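Local coordinates for phosphatidylethanolamine-binding protein, putative (Plasmodium falciparum, PDB 2R77) that probably binds phosphatidylethanolamine or related ligands and may regulate protein kinase activity, at residues A[24-28]-A[29-33]; A[95-98]-A[99-102]; A[187-191]-A[192-196]. One frame throughout, in Å; residues are numbered along the deposited sequence.

Interaction 1. Residues A[24-28]-A[29-33]; sequences ELKKD and RIIPH
K26 and R29 meet through the backbone where one helix gives way to the next: R29 N donates to K26 O over 2.9 Å, with the donor standing above the carbonyl plane, well away from a lone pair. Beside it I30 N leans on L25 O at 2.9 Å, but an N-H...O angle of 121° leaves that bond weak. Both N-H groups can turn back in this way because D28 leaves helical geometry and R29 takes a left-handed conformation (phi 59°). The result is a tight junction between two short helices, in which R29 ends the turn after helix 22-27 and occupies the N-cap position of helix 30-33. The apolar contacts fold over this turn. L25 CD2 touches I30 CG2 at 3.9 Å, the two side chains lying nearly perpendicular, while I31 CD1 rests against L25 CB and L25 CD1, 4.0 Å from each. On the exposed flank the extended chain of K26 runs past I31, its CE 4.1 Å from I31 CG2. Among the polar ends, D28 directs its carboxylate away from the turn, OD2 accepting from W201 NE1; L25 and I30 likewise pack on W201 and on Y199 of strand 196-201.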
loop_
_atom_site.group_PDB
_atom_site.type_symbol
_atom_site.label_atom_id
_atom_site.label_comp_id
_atom_site.label_asym_id
_atom_site.label_seq_id
_atom_site.Cartn_x
_atom_site.Cartn_y
_atom_site.Cartn_z
ATOM N N GLU A 24 -14.225 -9.464 -4.372
ATOM C CA GLU A 24 -13.021 -9.145 -5.140
ATOM C C GLU A 24 -11.743 -9.352 -4.321
ATOM O O GLU A 24 -10.744 -9.872 -4.845
ATOM C CB GLU A 24 -13.057 -7.706 -5.664
ATOM C CG GLU A 24 -14.068 -7.447 -6.762
ATOM C CD GLU A 24 -13.995 -6.015 -7.234
ATOM O OE1 GLU A 24 -13.353 -5.778 -8.293
ATOM O OE2 GLU A 24 -14.549 -5.130 -6.531
ATOM N N LEU A 25 -11.775 -8.952 -3.048
ATOM C CA LEU A 25 -10.614 -9.117 -2.160
ATOM C C LEU A 25 -10.327 -10.593 -1.938
ATOM O O LEU A 25 -9.173 -11.017 -1.932
ATOM C CB LEU A 25 -10.833 -8.423 -0.813
ATOM C CG LEU A 25 -11.001 -6.894 -0.835
ATOM C CD1 LEU A 25 -11.473 -6.361 0.514
ATOM C CD2 LEU A 25 -9.715 -6.189 -1.327
ATOM N N LYS A 26 -11.379 -11.383 -1.744
ATOM C CA LYS A 26 -11.193 -12.827 -1.554
ATOM C C LYS A 26 -10.688 -13.533 -2.813
ATOM O O LYS A 26 -9.919 -14.497 -2.721
ATOM C CB LYS A 26 -12.468 -13.473 -1.011
ATOM C CG LYS A 26 -12.768 -13.047 0.425
ATOM C CD LYS A 26 -13.941 -13.792 1.049
ATOM C CE LYS A 26 -13.908 -13.638 2.567
ATOM N NZ LYS A 26 -15.157 -14.077 3.257
ATOM N N LYS A 27 -11.079 -13.020 -3.980
ATOM C CA LYS A 27 -10.685 -13.601 -5.263
ATOM C C LYS A 27 -9.150 -13.701 -5.413
ATOM O O LYS A 27 -8.635 -14.712 -5.893
ATOM C CB LYS A 27 -11.309 -12.828 -6.432
ATOM C CG LYS A 27 -10.862 -13.336 -7.802
ATOM C CD LYS A 27 -11.384 -12.467 -8.939
ATOM C CE LYS A 27 -10.394 -12.466 -10.113
ATOM N NZ LYS A 27 -10.059 -13.841 -10.602
ATOM N N ASP A 28 -8.427 -12.660 -5.006
ATOM C CA ASP A 28 -6.964 -12.711 -5.050
ATOM C C ASP A 28 -6.351 -13.021 -3.683
ATOM O O ASP A 28 -5.157 -12.824 -3.495
ATOM C CB ASP A 28 -6.373 -11.403 -5.588
ATOM C CG ASP A 28 -6.597 -11.223 -7.070
ATOM O OD1 ASP A 28 -6.719 -12.252 -7.779
ATOM O OD2 ASP A 28 -6.608 -10.060 -7.528
ATOM N N ARG A 29 -7.182 -13.488 -2.751
ATOM C CA ARG A 29 -6.784 -13.821 -1.362
ATOM C C ARG A 29 -6.170 -12.664 -0.541
ATOM O O ARG A 29 -5.428 -12.869 0.445
ATOM C CB ARG A 29 -5.933 -15.084 -1.325
ATOM C CG ARG A 29 -6.718 -16.298 -1.801
ATOM C CD ARG A 29 -5.880 -17.545 -1.755
ATOM N NE ARG A 29 -5.469 -17.901 -0.394
ATOM C CZ ARG A 29 -6.262 -18.448 0.528
ATOM N NH1 ARG A 29 -5.776 -18.742 1.725
ATOM N NH2 ARG A 29 -7.528 -18.720 0.267
ATOM N N ILE A 30 -6.516 -11.444 -0.954
ATOM C CA ILE A 30 -6.218 -10.255 -0.154
ATOM C C ILE A 30 -6.762 -10.420 1.262
ATOM O O ILE A 30 -6.097 -10.052 2.227
ATOM C CB ILE A 30 -6.761 -8.992 -0.795
ATOM C CG1 ILE A 30 -6.271 -8.870 -2.262
ATOM C CG2 ILE A 30 -6.402 -7.779 0.077
ATOM C CD1 ILE A 30 -4.730 -9.080 -2.465
ATOM N N ILE A 31 -7.973 -10.965 1.369
ATOM C CA ILE A 31 -8.401 -11.636 2.606
ATOM C C ILE A 31 -8.199 -13.123 2.330
ATOM O O ILE A 31 -8.774 -13.618 1.360
ATOM C CB ILE A 31 -9.902 -11.409 2.911
ATOM C CG1 ILE A 31 -10.206 -9.918 3.089
ATOM C CG2 ILE A 31 -10.344 -12.225 4.149
ATOM C CD1 ILE A 31 -11.699 -9.611 2.919
ATOM N N PRO A 32 -7.429 -13.840 3.192
ATOM C CA PRO A 32 -6.852 -13.430 4.480
ATOM C C PRO A 32 -5.387 -13.018 4.468
ATOM O O PRO A 32 -4.833 -12.822 5.541
ATOM C CB PRO A 32 -6.925 -14.717 5.298
ATOM C CG PRO A 32 -6.658 -15.797 4.266
ATOM C CD PRO A 32 -7.172 -15.274 2.922
ATOM N N HIS A 33 -4.764 -12.948 3.291
ATOM C CA HIS A 33 -3.315 -12.743 3.237
ATOM C C HIS A 33 -2.868 -11.387 3.762
ATOM O O HIS A 33 -1.879 -11.301 4.502
ATOM C CB HIS A 33 -2.743 -12.955 1.849
ATOM C CG HIS A 33 -1.249 -13.024 1.839
ATOM N ND1 HIS A 33 -0.549 -14.035 2.462
ATOM C CD2 HIS A 33 -0.324 -12.192 1.310
ATOM C CE1 HIS A 33 0.752 -13.822 2.315
ATOM N NE2 HIS A 33 0.912 -12.714 1.614
#

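Interaction 2. Residues A[95-98]-A[99-102]; sequences YPSR and LRPD
From a cis peptide between Y95 and P96 the chain runs out, bends at R98 and L99, and comes back so that the CA atoms of P96 and D102 lie 7.9 Å apart. S97 and L99 make an ST turn in this loop, which joins antiparallel strands 84-95 and 104-114. Y95 and P96 complete the sequence DPDYP, matching the DPDxP signature that in PEBP relatives borders the ligand pocket. Between 95-98 and 99-102 the arms are bridged by water: one molecule donates to both Y95 O and D102 O, 2.8 Å from each. Of the side chains, S97 takes part in the bend directly. With OG anti to the backbone N (chi1 -179°), the hydroxyl oxygen faces forward along the chain and accepts the N-H of L99, N to OG 3.0 Å, in a fairly straight bond of 159°. R98 carries its guanidinium outward from the turn, where NH2 donates to L144 O and Q203 OE1. Across the mouth, the P96 ring and D102 meet nearly at right angles, D102 OD1 lying 3.9 Å from P96 CD; a second water, accepting from S97 N, lies 2.8 Å from D102 OD1, probably hydrogen-bonded to it.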
loop_
_atom_site.group_PDB
_atom_site.type_symbol
_atom_site.label_atom_id
_atom_site.label_comp_id
_atom_site.label_asym_id
_atom_site.label_seq_id
_atom_site.Cartn_x
_atom_site.Cartn_y
_atom_site.Cartn_z
ATOM N N TYR A 95 6.746 -11.284 -0.161
ATOM C CA TYR A 95 8.208 -11.236 -0.091
ATOM C C TYR A 95 8.723 -12.353 0.825
ATOM O O TYR A 95 8.341 -12.415 1.989
ATOM C CB TYR A 95 8.660 -9.880 0.431
ATOM C CG TYR A 95 10.135 -9.840 0.675
ATOM C CD1 TYR A 95 11.025 -9.744 -0.390
ATOM C CD2 TYR A 95 10.641 -9.929 1.963
ATOM C CE1 TYR A 95 12.417 -9.715 -0.178
ATOM C CE2 TYR A 95 12.018 -9.926 2.198
ATOM C CZ TYR A 95 12.905 -9.807 1.106
ATOM O OH TYR A 95 14.287 -9.789 1.304
ATOM N N PRO A 96 9.650 -13.197 0.322
ATOM C CA PRO A 96 10.320 -13.152 -0.980
ATOM C C PRO A 96 9.523 -13.672 -2.182
ATOM O O PRO A 96 9.847 -13.320 -3.341
ATOM C CB PRO A 96 11.538 -14.062 -0.775
ATOM C CG PRO A 96 11.106 -15.061 0.215
ATOM C CD PRO A 96 10.129 -14.326 1.145
ATOM N N SER A 97 8.502 -14.496 -1.931
ATOM C CA SER A 97 7.769 -15.104 -3.043
ATOM C C SER A 97 6.282 -15.229 -2.796
ATOM O O SER A 97 5.874 -15.531 -1.683
ATOM C CB SER A 97 8.340 -16.503 -3.326
ATOM O OG SER A 97 7.690 -17.158 -4.411
ATOM N N ARG A 98 5.496 -15.036 -3.861
ATOM C CA ARG A 98 4.054 -15.360 -3.876
ATOM C C ARG A 98 3.808 -16.881 -3.657
ATOM O O ARG A 98 2.767 -17.301 -3.125
ATOM C CB ARG A 98 3.478 -14.924 -5.221
ATOM C CG ARG A 98 2.010 -15.344 -5.505
ATOM C CD ARG A 98 1.051 -14.651 -4.528
ATOM N NE ARG A 98 -0.354 -15.045 -4.760
ATOM C CZ ARG A 98 -1.140 -14.547 -5.724
ATOM N NH1 ARG A 98 -2.391 -14.997 -5.812
ATOM N NH2 ARG A 98 -0.718 -13.597 -6.596
ATOM N N LEU A 99 4.798 -17.672 -4.049
ATOM C CA LEU A 99 4.638 -19.100 -4.261
ATOM C C LEU A 99 5.005 -19.961 -3.064
ATOM O O LEU A 99 4.755 -21.172 -3.085
ATOM C CB LEU A 99 5.496 -19.509 -5.450
ATOM C CG LEU A 99 5.288 -18.750 -6.759
ATOM C CD1 LEU A 99 6.099 -19.406 -7.849
ATOM C CD2 LEU A 99 3.819 -18.752 -7.124
ATOM N N ARG A 100 5.567 -19.327 -2.029
ATOM C CA ARG A 100 6.037 -19.996 -0.814
ATOM C C ARG A 100 5.303 -19.422 0.418
ATOM O O ARG A 100 5.036 -18.210 0.489
ATOM C CB ARG A 100 7.555 -19.810 -0.631
ATOM C CG ARG A 100 8.425 -20.359 -1.770
ATOM C CD ARG A 100 8.477 -21.880 -1.749
ATOM N NE ARG A 100 9.462 -22.426 -2.702
ATOM C CZ ARG A 100 9.655 -23.733 -2.880
ATOM N NH1 ARG A 100 8.941 -24.596 -2.158
ATOM N NH2 ARG A 100 10.556 -24.182 -3.765
ATOM N N PRO A 101 4.980 -20.286 1.388
ATOM C CA PRO A 101 4.135 -19.886 2.527
ATOM C C PRO A 101 4.810 -18.955 3.540
ATOM O O PRO A 101 4.100 -18.330 4.343
ATOM C CB PRO A 101 3.758 -21.226 3.168
ATOM C CG PRO A 101 4.887 -22.136 2.810
ATOM C CD PRO A 101 5.343 -21.715 1.445
ATOM N N ASP A 102 6.142 -18.816 3.485
ATOM C CA ASP A 102 6.842 -17.836 4.357
ATOM C C ASP A 102 6.684 -16.351 3.921
ATOM O O ASP A 102 7.303 -15.462 4.523
ATOM C CB ASP A 102 8.319 -18.216 4.582
ATOM C CG ASP A 102 9.195 -18.035 3.337
ATOM O OD1 ASP A 102 8.661 -17.822 2.217
ATOM O OD2 ASP A 102 10.444 -18.132 3.493
HETATM O O HOH W 1 9.338 -13.605 4.309
HETATM O O HOH W 2 7.756 -16.104 0.267
#

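Interaction 3. Residues A[187-191]-A[192-196]; sequences NIAQI and NNMKI
N192 places its CG beside its own backbone N (chi1 -66°), folding the amide back along the helix it has just left so that it lies side by side with I188. Its neighbour N193 then swings into the left-handed region (phi 52°) and reverses the chain. Together these turns explain how the last carbonyls of the helix find donors. I188 O is gripped twice by one residue: N192 N approaches at 3.0 Å and N192 ND2 at 2.8 Å, from opposite faces of the carbonyl plane, with I188 O nearly in the plane of the amide. With ND2 donating to both I188 O and T163 O, the orientation of the amide is fixed; I188 CG2 sits alongside, 3.5 Å from N192 ND2. The next carbonyls are taken up by a Schellman motif with N193 as the C-prime residue. M194 N reaches back to A189 O in an almost straight bond of 2.9 Å (176°), whereas N193 N meets Q190 O at 3.1 Å from above the carbonyl plane. The reversal also brings apolar groups against the inner side of the helix end. A189 CB is touched by I196 CG1 at 3.9 Å, and the methionine chain, bent at its last torsion, carries M194 CE to 3.9 Å from A189 CA. The motif thus joins the end of helix 185-191 to the start of strand 196-201, an outermost strand of the five-stranded antiparallel sheet. M194 lies between the helix end and that sheet, packing on S152 and I154 of strand 148-155 and on V87 and F89 of strand 84-95. I196 adds I150 of the adjacent strand 148-155, and the amide of N192 faces the loop at I162 and T163.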
loop_
_atom_site.group_PDB
_atom_site.type_symbol
_atom_site.label_atom_id
_atom_site.label_comp_id
_atom_site.label_asym_id
_atom_site.label_seq_id
_atom_site.Cartn_x
_atom_site.Cartn_y
_atom_site.Cartn_z
ATOM N N ASN A 187 -1.440 -4.916 11.432
ATOM C CA ASN A 187 -0.961 -4.692 12.808
ATOM C C ASN A 187 -0.410 -3.298 13.116
ATOM O O ASN A 187 -0.665 -2.732 14.203
ATOM C CB ASN A 187 0.009 -5.782 13.216
ATOM C CG ASN A 187 -0.706 -7.085 13.548
ATOM O OD1 ASN A 187 -1.870 -7.085 13.999
ATOM N ND2 ASN A 187 -0.013 -8.190 13.354
ATOM N N ILE A 188 0.314 -2.722 12.163
ATOM C CA ILE A 188 0.685 -1.303 12.265
ATOM C C ILE A 188 -0.551 -0.419 12.457
ATOM O O ILE A 188 -0.543 0.478 13.320
ATOM C CB ILE A 188 1.495 -0.828 11.052
ATOM C CG1 ILE A 188 2.798 -1.611 10.964
ATOM C CG2 ILE A 188 1.763 0.698 11.119
ATOM C CD1 ILE A 188 3.533 -1.363 9.627
ATOM N N ALA A 189 -1.615 -0.670 11.679
ATOM C CA ALA A 189 -2.852 0.110 11.814
ATOM C C ALA A 189 -3.461 -0.077 13.213
ATOM O O ALA A 189 -3.954 0.896 13.815
ATOM C CB ALA A 189 -3.835 -0.258 10.760
ATOM N N GLN A 190 -3.427 -1.306 13.737
ATOM C CA GLN A 190 -3.980 -1.532 15.073
ATOM C C GLN A 190 -3.185 -0.789 16.134
ATOM O O GLN A 190 -3.770 -0.092 16.992
ATOM C CB GLN A 190 -4.027 -3.010 15.417
ATOM C CG GLN A 190 -4.985 -3.825 14.604
ATOM C CD GLN A 190 -5.247 -5.112 15.316
ATOM O OE1 GLN A 190 -4.541 -6.093 15.094
ATOM N NE2 GLN A 190 -6.218 -5.105 16.243
ATOM N N ILE A 191 -1.866 -0.906 16.058
ATOM C CA ILE A 191 -0.955 -0.300 17.034
ATOM C C ILE A 191 -1.150 1.208 17.095
ATOM O O ILE A 191 -1.159 1.820 18.181
ATOM C CB ILE A 191 0.505 -0.644 16.680
ATOM C CG1 ILE A 191 0.750 -2.147 16.868
ATOM C CG2 ILE A 191 1.486 0.159 17.520
ATOM C CD1 ILE A 191 2.096 -2.622 16.310
ATOM N N ASN A 192 -1.328 1.799 15.922
ATOM C CA ASN A 192 -1.472 3.245 15.799
ATOM C C ASN A 192 -2.926 3.750 15.828
ATOM O O ASN A 192 -3.172 4.934 15.582
ATOM C CB ASN A 192 -0.717 3.749 14.539
ATOM C CG ASN A 192 0.797 3.558 14.645
ATOM O OD1 ASN A 192 1.514 4.389 15.218
ATOM N ND2 ASN A 192 1.291 2.453 14.094
ATOM N N ASN A 193 -3.884 2.864 16.123
ATOM C CA ASN A 193 -5.310 3.223 16.171
ATOM C C ASN A 193 -5.775 3.937 14.909
ATOM O O ASN A 193 -6.407 4.996 14.976
ATOM C CB ASN A 193 -5.623 4.093 17.406
ATOM C CG ASN A 193 -4.991 3.573 18.668
ATOM O OD1 ASN A 193 -5.048 2.379 18.966
ATOM N ND2 ASN A 193 -4.388 4.475 19.436
ATOM N N MET A 194 -5.419 3.349 13.762
ATOM C CA MET A 194 -5.766 3.853 12.441
ATOM C C MET A 194 -6.750 2.917 11.754
ATOM O O MET A 194 -6.459 1.732 11.530
ATOM C CB MET A 194 -4.505 3.957 11.555
ATOM C CG MET A 194 -3.361 4.724 12.123
ATOM S SD MET A 194 -2.143 5.109 10.825
ATOM C CE MET A 194 -1.392 3.503 10.561
ATOM N N LYS A 195 -7.917 3.442 11.403
ATOM C CA LYS A 195 -8.852 2.702 10.594
ATOM C C LYS A 195 -8.254 2.526 9.203
ATOM O O LYS A 195 -7.748 3.493 8.625
ATOM C CB LYS A 195 -10.177 3.473 10.508
ATOM C CG LYS A 195 -11.270 2.779 9.739
ATOM C CD LYS A 195 -12.538 3.624 9.594
ATOM C CE LYS A 195 -13.608 2.835 8.829
ATOM N NZ LYS A 195 -14.871 3.596 8.577
ATOM N N ILE A 196 -8.319 1.308 8.671
ATOM C CA ILE A 196 -8.014 1.095 7.258
ATOM C C ILE A 196 -9.237 1.481 6.421
ATOM O O ILE A 196 -10.350 0.964 6.643
ATOM C CB ILE A 196 -7.504 -0.347 6.967
ATOM C CG1 ILE A 196 -6.167 -0.556 7.700
ATOM C CG2 ILE A 196 -7.433 -0.568 5.459
ATOM C CD1 ILE A 196 -5.611 -1.958 7.698
#

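From the N terminus the three contacts follow in series, each closing a short local turn, with none nesting or crossing. Interaction 1 joins two short helices, interaction 2 turns the chain between strands 84-95 and 104-114, and interaction 3 leads from helix 185-191 into strand 196-201. Interactions 1 and 2 touch lightly, D28 O lying 4.2 Å from R98 NH1; R146 is a common neighbour, hydrogen-bonded to D28 O and close to R98 as a like charge. H33 of interaction 1 also bonds to P93 O, just ahead of 95-102. Interaction 3 stands apart, about 9 Å from interaction 1 between nearest atoms, yet strand 196-201, into which it leads, also backs interaction 1.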